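Local atomic coordinates of encapsulated ferritin-like protein (PDB entry 5N5F), a protein that oxidises iron(II) to iron(III) as a ferritin-like ferroxidase cargo of an encapsulin nanocompartment, where the mineralised iron is then deposited. Residues B[48-51]-B[52-56]. Residues are numbered along the deposited sequence; the frame is centred on the assembly and turned at random.
Sequences PGLH and DVLIH
Ile55 lays its CG1 branch over one face of the His51 imidazole, one helical turn back, as a CH-pi contact with CG1 3.9 Å from the ring centroid and displaced toward the rim, where it meets His51 CE1. With His51 CG anti to the backbone N (chi1 174°), the ring is carried from CB toward the C-terminal side, alongside Ile55, with one face against CG1. At the ring edge ND1 donates an almost straight hydrogen bond to Asp52 OD1 (3.1 Å), which lies in the imidazole plane; ND1 meets OD1 on the anti side, 23° out of the carboxylate plane. The carboxylate and ring planes are 79° apart. Together, the bond at ND1 and the CH-pi contact over the face would limit rotation of the ring. On another flank of the helix, Leu50 CD1 packs 4.0 Å from Leu54 CG, while Trp71 of a second subunit packs on Leu50. Leu54 and Ile55 also touch helix 16-44 at Ala42. Backbone hydrogen bonds join Asp52 N to Pro48 O, Leu54 N to Leu50 O (2.9 Å) and Ile55 N to His51 O; Val53 N to Gly49 O is weak. These i to i+4 bonds mark the first turns of an alpha-helix, here the second long helix of the antiparallel EncFtn hairpin in the N-terminal domain, which crystallises as a decameric ring.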
# COMPACT_ATOMS: atom_id res chain seq x y z
N PRO B 48 -13.52 -2.22 -30.30
CA PRO B 48 -12.40 -1.80 -31.16
C PRO B 48 -12.03 -0.33 -31.01
O PRO B 48 -10.85 0.01 -31.12
CB PRO B 48 -12.91 -2.10 -32.58
CG PRO B 48 -14.00 -3.10 -32.40
CD PRO B 48 -14.63 -2.78 -31.09
N GLY B 49 -13.01 0.54 -30.76
CA GLY B 49 -12.71 1.96 -30.62
C GLY B 49 -11.82 2.26 -29.43
O GLY B 49 -10.87 3.04 -29.52
N LEU B 50 -12.11 1.63 -28.28
CA LEU B 50 -11.27 1.83 -27.11
C LEU B 50 -9.88 1.23 -27.32
O LEU B 50 -8.87 1.82 -26.91
CB LEU B 50 -11.93 1.22 -25.88
CG LEU B 50 -11.16 1.26 -24.56
CD1 LEU B 50 -10.71 2.67 -24.23
CD2 LEU B 50 -12.01 0.70 -23.43
N HIS B 51 -9.82 0.05 -27.95
CA HIS B 51 -8.54 -0.59 -28.21
C HIS B 51 -7.59 0.35 -28.94
O HIS B 51 -6.45 0.55 -28.52
CB HIS B 51 -8.77 -1.87 -29.03
CG HIS B 51 -7.50 -2.53 -29.47
ND1 HIS B 51 -6.84 -2.18 -30.63
CD2 HIS B 51 -6.78 -3.54 -28.92
CE1 HIS B 51 -5.76 -2.93 -30.76
NE2 HIS B 51 -5.70 -3.77 -29.74
N ASP B 52 -8.06 0.96 -30.03
CA ASP B 52 -7.18 1.78 -30.86
C ASP B 52 -6.71 3.02 -30.10
O ASP B 52 -5.57 3.47 -30.30
CB ASP B 52 -7.90 2.18 -32.15
CG ASP B 52 -8.31 0.98 -32.98
OD1 ASP B 52 -7.76 -0.12 -32.76
OD2 ASP B 52 -9.18 1.13 -33.86
N VAL B 53 -7.56 3.58 -29.25
CA VAL B 53 -7.15 4.72 -28.42
C VAL B 53 -6.06 4.28 -27.45
O VAL B 53 -5.07 5.00 -27.25
CB VAL B 53 -8.36 5.31 -27.68
CG1 VAL B 53 -7.92 6.42 -26.72
CG2 VAL B 53 -9.39 5.85 -28.66
N LEU B 54 -6.22 3.11 -26.84
CA LEU B 54 -5.25 2.64 -25.86
C LEU B 54 -3.88 2.41 -26.49
O LEU B 54 -2.85 2.78 -25.92
CB LEU B 54 -5.76 1.37 -25.19
CG LEU B 54 -6.89 1.52 -24.17
CD1 LEU B 54 -7.39 0.15 -23.75
CD2 LEU B 54 -6.43 2.31 -22.95
N ILE B 55 -3.85 1.79 -27.68
CA ILE B 55 -2.59 1.54 -28.36
C ILE B 55 -1.95 2.86 -28.79
O ILE B 55 -0.74 3.05 -28.64
CB ILE B 55 -2.81 0.60 -29.56
CG1 ILE B 55 -3.37 -0.75 -29.09
CG2 ILE B 55 -1.50 0.38 -30.34
CD1 ILE B 55 -2.42 -1.60 -28.26
N HIS B 56 -2.75 3.77 -29.34
CA HIS B 56 -2.21 5.04 -29.82
C HIS B 56 -1.53 5.81 -28.70
O HIS B 56 -0.45 6.38 -28.89
CB HIS B 56 -3.32 5.88 -30.45
CG HIS B 56 -2.89 7.28 -30.79
ND1 HIS B 56 -2.82 8.29 -29.86
CD2 HIS B 56 -2.52 7.82 -31.97
CE1 HIS B 56 -2.42 9.40 -30.45
NE2 HIS B 56 -2.23 9.15 -31.73